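Local coordinates for GTPase-activating protein skywalker (Drosophila melanogaster, PDB 6R82) that acts, as a whole protein, as a Rab35 GTPase-activating protein regulating synaptic vesicle protein turnover through endosomal trafficking, and is represented here by its TLDc domain, at residues 35-40 and 177-182; 54-59 and 70-75; 143-148 and 158-163. All coordinates share one frame; numbering follows the deposited sequence.

Contact 1: 35-40 and 177-182; sequences YTTEEH and RVLEVY
T37 meets L179 just past T36, the last residue of strand 30-36. Its CB lies 3.9 Å from L179 N. There the side chain forks: with chi1 at 52°, OG1 stands between the backbone N and the carbonyl carbon. OG1 accepts a nearly straight bond from L179 N at 2.8 Å. CG2 meets L179 CB at 3.7 Å. The backbone N of T37 donates to L179 O, in the carbonyl plane, so L179 is held through both its N and its O by one threonine. This is the end of the antiparallel pairing of strand 30-36 with strand 173-185 in the TLDc domain, Y35 facing V181 as a hydrogen-bonded pair and T36 facing E180 as a non-hydrogen-bonded one. V181 N gives a straight bond to Y35 O (2.9 Å), and the return bond from Y35 N to V181 O is weak. On the face of Y35 and V181, L179 CD2 sits at the edge of the tyrosine ring, 3.9 Å from Y35 CD2. On the other, T36 OG1 accepts from E38 N, an ST turn at the point where the chain leaves strand 30-36, and donates to a water 2.6 Å away. That water donates to E38 OE2, and E180 OE2 lies doubtfully close to it. V178 CG2 packs 3.8 Å from E38 CG. R177 and V178 both face K62, a classic beta bulge.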
loop_
_atom_site.group_PDB
_atom_site.type_symbol
_atom_site.label_atom_id
_atom_site.label_comp_id
_atom_site.label_asym_id
_atom_site.label_seq_id
_atom_site.Cartn_x
_atom_site.Cartn_y
_atom_site.Cartn_z
ATOM N N TYR A 35 12.125 -1.331 -1.749
ATOM C CA TYR A 35 12.391 -0.711 -0.457
ATOM C C TYR A 35 12.048 -1.706 0.628
ATOM O O TYR A 35 10.974 -2.319 0.583
ATOM C CB TYR A 35 11.557 0.569 -0.255
ATOM C CG TYR A 35 11.822 1.264 1.090
ATOM C CD1 TYR A 35 12.918 2.109 1.254
ATOM C CD2 TYR A 35 10.992 1.054 2.184
ATOM C CE1 TYR A 35 13.172 2.732 2.464
ATOM C CE2 TYR A 35 11.240 1.677 3.401
ATOM C CZ TYR A 35 12.330 2.513 3.527
ATOM O OH TYR A 35 12.592 3.128 4.729
ATOM N N THR A 36 12.942 -1.847 1.608
ATOM C CA THR A 36 12.634 -2.611 2.807
ATOM C C THR A 36 13.246 -1.934 4.026
ATOM O O THR A 36 14.404 -1.506 4.002
ATOM C CB THR A 36 13.133 -4.060 2.722
ATOM O OG1 THR A 36 12.931 -4.699 3.991
ATOM C CG2 THR A 36 14.607 -4.096 2.390
ATOM N N THR A 37 12.461 -1.867 5.099
ATOM C CA THR A 37 12.934 -1.280 6.347
ATOM C C THR A 37 14.043 -2.104 6.984
ATOM O O THR A 37 14.759 -1.593 7.850
ATOM C CB THR A 37 11.771 -1.137 7.315
ATOM O OG1 THR A 37 11.096 -2.396 7.418
ATOM C CG2 THR A 37 10.786 -0.105 6.798
ATOM N N GLU A 38 14.216 -3.357 6.558
ATOM C CA GLU A 38 15.310 -4.179 7.053
ATOM C C GLU A 38 16.670 -3.749 6.512
ATOM O O GLU A 38 17.691 -4.099 7.116
ATOM C CB GLU A 38 15.058 -5.652 6.708
ATOM C CG GLU A 38 14.073 -6.371 7.643
ATOM C CD GLU A 38 14.179 -7.897 7.550
ATOM O OE1 GLU A 38 14.830 -8.516 8.428
ATOM O OE2 GLU A 38 13.613 -8.474 6.593
ATOM N N GLU A 39 16.720 -3.003 5.397
ATOM C CA GLU A 39 17.993 -2.684 4.749
ATOM C C GLU A 39 18.186 -1.225 4.345
ATOM O O GLU A 39 19.334 -0.827 4.119
ATOM C CB GLU A 39 18.189 -3.531 3.475
ATOM C CG GLU A 39 17.780 -5.009 3.566
ATOM C CD GLU A 39 18.901 -5.921 4.037
ATOM O OE1 GLU A 39 18.603 -7.063 4.473
ATOM O OE2 GLU A 39 20.077 -5.495 3.972
ATOM N N HIS A 40 17.130 -0.419 4.214
ATOM C CA HIS A 40 17.239 0.813 3.433
ATOM C C HIS A 40 17.029 2.078 4.245
ATOM O O HIS A 40 16.861 3.155 3.665
ATOM C CB HIS A 40 16.257 0.781 2.267
ATOM C CG HIS A 40 16.695 -0.129 1.175
ATOM N ND1 HIS A 40 15.848 -1.036 0.576
ATOM C CD2 HIS A 40 17.910 -0.304 0.604
ATOM C CE1 HIS A 40 16.520 -1.711 -0.339
ATOM N NE2 HIS A 40 17.773 -1.286 -0.340
ATOM N N ARG A 177 7.067 -4.059 12.167
ATOM C CA ARG A 177 8.288 -4.845 12.271
ATOM C C ARG A 177 9.112 -4.730 10.996
ATOM O O ARG A 177 10.322 -4.495 11.047
ATOM C CB ARG A 177 7.962 -6.307 12.564
ATOM C CG ARG A 177 9.168 -7.092 13.046
ATOM C CD ARG A 177 8.974 -8.588 12.871
ATOM N NE ARG A 177 7.724 -9.058 13.461
ATOM C CZ ARG A 177 7.493 -10.322 13.813
ATOM N NH1 ARG A 177 8.435 -11.246 13.640
ATOM N NH2 ARG A 177 6.323 -10.664 14.340
ATOM N N VAL A 178 8.471 -4.891 9.841
ATOM C CA VAL A 178 9.135 -4.656 8.565
ATOM C C VAL A 178 8.099 -4.173 7.557
ATOM O O VAL A 178 6.942 -4.611 7.556
ATOM C CB VAL A 178 9.899 -5.911 8.082
ATOM C CG1 VAL A 178 8.996 -7.117 8.091
ATOM C CG2 VAL A 178 10.502 -5.686 6.686
ATOM N N LEU A 179 8.511 -3.212 6.742
ATOM C CA LEU A 179 7.725 -2.755 5.610
ATOM C C LEU A 179 8.495 -3.050 4.331
ATOM O O LEU A 179 9.709 -2.831 4.270
ATOM C CB LEU A 179 7.415 -1.262 5.721
ATOM C CG LEU A 179 6.657 -0.740 4.502
ATOM C CD1 LEU A 179 5.378 -0.089 4.937
ATOM C CD2 LEU A 179 7.524 0.239 3.749
ATOM N N GLU A 180 7.783 -3.559 3.324
ATOM C CA GLU A 180 8.353 -3.875 2.023
ATOM C C GLU A 180 7.508 -3.251 0.921
ATOM O O GLU A 180 6.277 -3.243 1.005
ATOM C CB GLU A 180 8.433 -5.397 1.810
ATOM C CG GLU A 180 9.638 -6.049 2.497
ATOM C CD GLU A 180 9.610 -7.583 2.455
ATOM O OE1 GLU A 180 8.601 -8.164 1.971
ATOM O OE2 GLU A 180 10.604 -8.199 2.919
ATOM N N VAL A 181 8.176 -2.730 -0.112
ATOM C CA VAL A 181 7.514 -2.204 -1.302
ATOM C C VAL A 181 8.107 -2.885 -2.532
ATOM O O VAL A 181 9.329 -2.913 -2.698
ATOM C CB VAL A 181 7.655 -0.672 -1.425
ATOM C CG1 VAL A 181 6.759 -0.156 -2.565
ATOM C CG2 VAL A 181 7.286 0.006 -0.117
ATOM N N TYR A 182 7.241 -3.421 -3.390
ATOM C CA TYR A 182 7.628 -4.060 -4.640
ATOM C C TYR A 182 7.162 -3.214 -5.813
ATOM O O TYR A 182 6.088 -2.612 -5.758
ATOM C CB TYR A 182 7.023 -5.475 -4.753
ATOM C CG TYR A 182 7.581 -6.433 -3.721
ATOM C CD1 TYR A 182 7.017 -6.520 -2.450
ATOM C CD2 TYR A 182 8.682 -7.227 -4.008
ATOM C CE1 TYR A 182 7.539 -7.384 -1.488
ATOM C CE2 TYR A 182 9.216 -8.085 -3.053
ATOM C CZ TYR A 182 8.634 -8.160 -1.796
ATOM O OH TYR A 182 9.156 -9.017 -0.850
HETATM O O HOH W 1 12.635 -7.273 3.838
#

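Contact 2: 54-59 and 70-75; sequences HEPTLL and GAYCSS
Y72 lays the hydroxyl end of its ring against the P56 ring, the two side chains crossing at a slant. Y72 CZ is 3.5 Å from P56 CB, and Y72 OH is 3.2 Å from P56 CG. CG of Y72 is anti to the backbone N (chi1 174°), which sends the ring along the strand toward P56, which immediately precedes strand 57-63 and follows a cis peptide bond. Inward of this, 57-59 and 70-73 form the antiparallel hairpin of strands 57-63 and 68-73. T57 and C73 exchange both backbone bonds, C73 N to T57 O at 2.8 Å, as do L59 and A71. L58 faces Y72 between them, with L58 CD1 4.0 Å from Y72 CB. On the face of T57 and C73, T57 OG1 lies 3.6 Å from C73 CB. A water 2.7 Å from T57 OG1 also lies close to S75 O, between the segments. G70 CA passes L59 O at 3.1 Å, where its lack of a side chain leaves room for the carbonyl. Beyond the tyrosine, F99 of strand 99-104 meets its ring at a shallow angle. With the paired amides and carbonyls satisfied within the ladder, Y72 meets P56 and L58 by van der Waals contact alone.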
loop_
_atom_site.group_PDB
_atom_site.type_symbol
_atom_site.label_atom_id
_atom_site.label_comp_id
_atom_site.label_asym_id
_atom_site.label_seq_id
_atom_site.Cartn_x
_atom_site.Cartn_y
_atom_site.Cartn_z
ATOM N N HIS A 54 8.090 4.680 -9.308
ATOM C CA HIS A 54 7.562 3.386 -9.762
ATOM C C HIS A 54 6.039 3.372 -9.747
ATOM O O HIS A 54 5.417 3.915 -8.836
ATOM C CB HIS A 54 8.072 2.244 -8.882
ATOM C CG HIS A 54 9.522 1.928 -9.088
ATOM N ND1 HIS A 54 9.959 1.002 -10.011
ATOM C CD2 HIS A 54 10.633 2.412 -8.487
ATOM C CE1 HIS A 54 11.281 0.946 -9.991
ATOM N NE2 HIS A 54 11.715 1.786 -9.064
ATOM N N GLU A 55 5.436 2.730 -10.746
ATOM C CA GLU A 55 4.009 2.441 -10.655
ATOM C C GLU A 55 3.693 1.227 -11.512
ATOM O O GLU A 55 4.349 1.008 -12.539
ATOM C CB GLU A 55 3.141 3.627 -11.095
ATOM C CG GLU A 55 3.202 3.903 -12.575
ATOM C CD GLU A 55 2.112 4.862 -13.051
ATOM O OE1 GLU A 55 1.826 5.861 -12.343
ATOM O OE2 GLU A 55 1.542 4.603 -14.135
ATOM N N PRO A 56 2.748 0.387 -11.089
ATOM C CA PRO A 56 2.101 0.391 -9.766
ATOM C C PRO A 56 3.049 -0.164 -8.713
ATOM O O PRO A 56 4.161 -0.550 -9.077
ATOM C CB PRO A 56 0.919 -0.551 -9.959
ATOM C CG PRO A 56 1.475 -1.584 -10.964
ATOM C CD PRO A 56 2.370 -0.793 -11.894
ATOM N N THR A 57 2.652 -0.193 -7.439
ATOM C CA THR A 57 3.499 -0.800 -6.417
ATOM C C THR A 57 2.645 -1.648 -5.488
ATOM O O THR A 57 1.422 -1.532 -5.445
ATOM C CB THR A 57 4.286 0.233 -5.579
ATOM O OG1 THR A 57 3.380 1.165 -4.989
ATOM C CG2 THR A 57 5.293 0.992 -6.439
ATOM N N LEU A 58 3.313 -2.522 -4.756
ATOM C CA LEU A 58 2.675 -3.409 -3.797
ATOM C C LEU A 58 3.328 -3.165 -2.445
ATOM O O LEU A 58 4.543 -3.345 -2.293
ATOM C CB LEU A 58 2.818 -4.877 -4.220
ATOM C CG LEU A 58 2.003 -5.911 -3.434
ATOM C CD1 LEU A 58 0.526 -5.545 -3.444
ATOM C CD2 LEU A 58 2.196 -7.288 -4.043
ATOM N N LEU A 59 2.531 -2.740 -1.479
ATOM C CA LEU A 59 3.022 -2.392 -0.154
ATOM C C LEU A 59 2.625 -3.498 0.816
ATOM O O LEU A 59 1.455 -3.889 0.860
ATOM C CB LEU A 59 2.449 -1.039 0.282
ATOM C CG LEU A 59 3.145 -0.348 1.450
ATOM C CD1 LEU A 59 3.185 1.167 1.238
ATOM C CD2 LEU A 59 2.429 -0.707 2.739
ATOM N N GLY A 70 -1.579 -4.903 3.664
ATOM C CA GLY A 70 -0.941 -3.951 2.776
ATOM C C GLY A 70 -1.894 -3.453 1.711
ATOM O O GLY A 70 -3.114 -3.475 1.890
ATOM N N ALA A 71 -1.315 -2.977 0.607
ATOM C CA ALA A 71 -2.135 -2.420 -0.459
ATOM C C ALA A 71 -1.413 -2.484 -1.797
ATOM O O ALA A 71 -0.198 -2.292 -1.872
ATOM C CB ALA A 71 -2.518 -0.966 -0.171
ATOM N N TYR A 72 -2.183 -2.730 -2.849
ATOM C CA TYR A 72 -1.743 -2.495 -4.212
ATOM C C TYR A 72 -2.041 -1.033 -4.541
ATOM O O TYR A 72 -3.191 -0.596 -4.443
ATOM C CB TYR A 72 -2.462 -3.454 -5.165
ATOM C CG TYR A 72 -2.207 -3.224 -6.635
ATOM C CD1 TYR A 72 -1.055 -3.704 -7.244
ATOM C CD2 TYR A 72 -3.113 -2.531 -7.415
ATOM C CE1 TYR A 72 -0.815 -3.494 -8.595
ATOM C CE2 TYR A 72 -2.881 -2.315 -8.775
ATOM C CZ TYR A 72 -1.727 -2.803 -9.348
ATOM O OH TYR A 72 -1.498 -2.591 -10.681
ATOM N N CYS A 73 -1.009 -0.275 -4.914
ATOM C CA CYS A 73 -1.141 1.152 -5.188
ATOM C C CYS A 73 -0.998 1.421 -6.676
ATOM O O CYS A 73 0.034 1.105 -7.270
ATOM C CB CYS A 73 -0.093 1.941 -4.410
ATOM S SG CYS A 73 -0.142 1.599 -2.626
ATOM N N SER A 74 -2.006 2.063 -7.263
ATOM C CA SER A 74 -2.033 2.237 -8.710
ATOM C C SER A 74 -1.023 3.269 -9.227
ATOM O O SER A 74 -0.604 3.170 -10.382
ATOM C CB SER A 74 -3.438 2.642 -9.147
ATOM O OG SER A 74 -3.804 3.848 -8.493
ATOM N N SER A 75 -0.617 4.259 -8.426
ATOM C CA SER A 75 0.046 5.440 -8.975
ATOM C C SER A 75 1.360 5.721 -8.260
ATOM O O SER A 75 1.576 5.289 -7.122
ATOM C CB SER A 75 -0.867 6.673 -8.874
ATOM O OG SER A 75 -2.162 6.353 -9.326
HETATM O O HOH W 2 3.051 3.339 -6.512
#

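Contact 3: 143-148 and 158-163; sequences GQAIWM and DSCKTF
A classic beta bulge, in which A145 and I146 both face I138, marks the start of strand 146-149, and the loop 158-163 lies against the chain just ahead of it. A145 carries its methyl to the sulfur of C160: CB and SG are 3.9 Å apart. The chi1 of C160, 82°, places SG between the backbone N and the carbonyl carbon, and the sulfur also accepts a weak bond from F163 N, three residues on in the same loop. CB of the cysteine meets G143 O at 3.7 Å. The remaining contacts are mostly made by backbone atoms. A145 CA points its hydrogen almost straight at D158 O (3.3 Å, 169° at the hydrogen), and G143 CA makes a similar C-H...O contact with S159 O at 3.4 Å. The backbone angles of G143 call for glycine, and with no side chain it leaves S159 O close to its CA. D158 flanks this pair, with its CB 3.4 Å from Q144 O and its backbone N 3.0 Å from the same oxygen. Its carboxylate lies beside G143, OD2 being 4.0 Å from G143 CA.

N165, further along the same loop, bonds it at three points: its side chain accepts from C160 N and donates to D158 O, while its backbone O bonds the hydroxyl of S159. The A145 methyl and the F163 ring both reach L100 of strand 99-104, and T162 OG1 is tied to L127 N and G140 O. The contact lies where the loop between strands 154-156 and 173-185 passes the start of strand 146-149, which pairs with strands 135-138 and 154-156.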
loop_
_atom_site.group_PDB
_atom_site.type_symbol
_atom_site.label_atom_id
_atom_site.label_comp_id
_atom_site.label_asym_id
_atom_site.label_seq_id
_atom_site.Cartn_x
_atom_site.Cartn_y
_atom_site.Cartn_z
ATOM N N GLY A 143 -12.351 8.094 8.032
ATOM C CA GLY A 143 -11.412 7.095 8.495
ATOM C C GLY A 143 -10.308 6.872 7.484
ATOM O O GLY A 143 -10.390 7.270 6.322
ATOM N N GLN A 144 -9.253 6.219 7.952
ATOM C CA GLN A 144 -8.076 5.941 7.143
ATOM C C GLN A 144 -7.733 4.462 7.264
ATOM O O GLN A 144 -7.423 3.978 8.359
ATOM C CB GLN A 144 -6.903 6.827 7.570
ATOM C CG GLN A 144 -7.217 8.306 7.348
ATOM C CD GLN A 144 -6.082 9.228 7.732
ATOM O OE1 GLN A 144 -5.486 9.097 8.808
ATOM N NE2 GLN A 144 -5.770 10.172 6.848
ATOM N N ALA A 145 -7.782 3.748 6.137
ATOM C CA ALA A 145 -7.574 2.301 6.161
ATOM C C ALA A 145 -6.169 1.944 6.627
ATOM O O ALA A 145 -5.992 1.051 7.464
ATOM C CB ALA A 145 -7.848 1.711 4.782
ATOM N N ILE A 146 -5.149 2.599 6.071
ATOM C CA ILE A 146 -3.770 2.439 6.522
ATOM C C ILE A 146 -3.181 3.827 6.712
ATOM O O ILE A 146 -3.334 4.692 5.842
ATOM C CB ILE A 146 -2.909 1.623 5.535
ATOM C CG1 ILE A 146 -3.526 0.256 5.265
ATOM C CG2 ILE A 146 -1.494 1.437 6.068
ATOM C CD1 ILE A 146 -2.655 -0.629 4.389
ATOM N N TRP A 147 -2.511 4.038 7.843
ATOM C CA TRP A 147 -1.872 5.307 8.169
ATOM C C TRP A 147 -0.560 4.983 8.854
ATOM O O TRP A 147 -0.525 4.119 9.728
ATOM C CB TRP A 147 -2.756 6.167 9.082
ATOM C CG TRP A 147 -2.180 7.538 9.379
ATOM C CD1 TRP A 147 -2.502 8.708 8.764
ATOM C CD2 TRP A 147 -1.177 7.860 10.356
ATOM N NE1 TRP A 147 -1.770 9.746 9.303
ATOM C CE2 TRP A 147 -0.947 9.250 10.276
ATOM C CE3 TRP A 147 -0.457 7.108 11.290
ATOM C CZ2 TRP A 147 -0.024 9.901 11.093
ATOM C CZ3 TRP A 147 0.458 7.755 12.099
ATOM C CH2 TRP A 147 0.668 9.140 11.997
ATOM N N MET A 148 0.517 5.648 8.450
ATOM C CA MET A 148 1.837 5.382 9.002
ATOM C C MET A 148 2.595 6.691 9.170
ATOM O O MET A 148 2.412 7.627 8.394
ATOM C CB MET A 148 2.627 4.424 8.103
ATOM C CG MET A 148 2.128 2.985 8.116
ATOM S SD MET A 148 3.235 1.856 7.224
ATOM C CE MET A 148 2.870 2.382 5.534
ATOM N N ASP A 158 -8.194 1.808 10.264
ATOM C CA ASP A 158 -9.577 2.136 10.559
ATOM C C ASP A 158 -10.407 1.712 9.358
ATOM O O ASP A 158 -9.875 1.423 8.284
ATOM C CB ASP A 158 -9.722 3.641 10.852
ATOM C CG ASP A 158 -11.062 4.010 11.493
ATOM O OD1 ASP A 158 -11.981 3.158 11.539
ATOM O OD2 ASP A 158 -11.193 5.175 11.941
ATOM N N SER A 159 -11.720 1.663 9.543
ATOM C CA SER A 159 -12.599 1.531 8.394
ATOM C C SER A 159 -12.604 2.827 7.598
ATOM O O SER A 159 -12.528 3.923 8.156
ATOM C CB SER A 159 -14.018 1.188 8.835
ATOM O OG SER A 159 -14.012 0.031 9.648
ATOM N N CYS A 160 -12.683 2.693 6.276
ATOM C CA CYS A 160 -12.798 3.847 5.401
ATOM C C CYS A 160 -13.884 3.575 4.370
ATOM O O CYS A 160 -14.216 2.425 4.080
ATOM C CB CYS A 160 -11.460 4.170 4.716
ATOM S SG CYS A 160 -11.106 3.149 3.248
ATOM N N LYS A 161 -14.438 4.654 3.816
ATOM C CA LYS A 161 -15.537 4.523 2.863
ATOM C C LYS A 161 -15.089 4.218 1.440
ATOM O O LYS A 161 -15.912 3.773 0.628
ATOM C CB LYS A 161 -16.377 5.796 2.842
ATOM C CG LYS A 161 -17.480 5.787 3.873
ATOM C CD LYS A 161 -18.276 7.073 3.876
ATOM C CE LYS A 161 -18.994 7.316 2.556
ATOM N NZ LYS A 161 -18.142 7.960 1.513
ATOM N N THR A 162 -13.831 4.478 1.093
ATOM C CA THR A 162 -13.387 4.125 -0.249
ATOM C C THR A 162 -13.336 2.608 -0.428
ATOM O O THR A 162 -13.676 2.100 -1.500
ATOM C CB THR A 162 -12.034 4.788 -0.534
ATOM O OG1 THR A 162 -12.214 6.211 -0.608
ATOM C CG2 THR A 162 -11.456 4.303 -1.867
ATOM N N PHE A 163 -12.988 1.867 0.625
ATOM C CA PHE A 163 -12.841 0.424 0.537
ATOM C C PHE A 163 -13.786 -0.370 1.432
ATOM O O PHE A 163 -13.813 -1.601 1.320
ATOM C CB PHE A 163 -11.393 0.033 0.859
ATOM C CG PHE A 163 -10.412 0.540 -0.150
ATOM C CD1 PHE A 163 -10.484 0.114 -1.473
ATOM C CD2 PHE A 163 -9.449 1.477 0.202
ATOM C CE1 PHE A 163 -9.595 0.592 -2.425
ATOM C CE2 PHE A 163 -8.547 1.956 -0.741
ATOM C CZ PHE A 163 -8.618 1.517 -2.056
#

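From the N terminus, strand 30-36 enters contact 1 first, and with 136 residues between its segments this contact encloses most of the domain. Within that span contact 2 closes a short hairpin, and contact 3 closes another short loop further on; these two follow in series, and none of the three cross. Strand 173-185 lies between strands 30-36 and 57-63, so contacts 1 and 2 are neighbours in one sheet, joined by a probable backbone bond between Y182 N and L58 O. M148, in segment 143-148, packs on L179 and L59, and I146 of the same segment on G70, bringing the far part of the sheet against both.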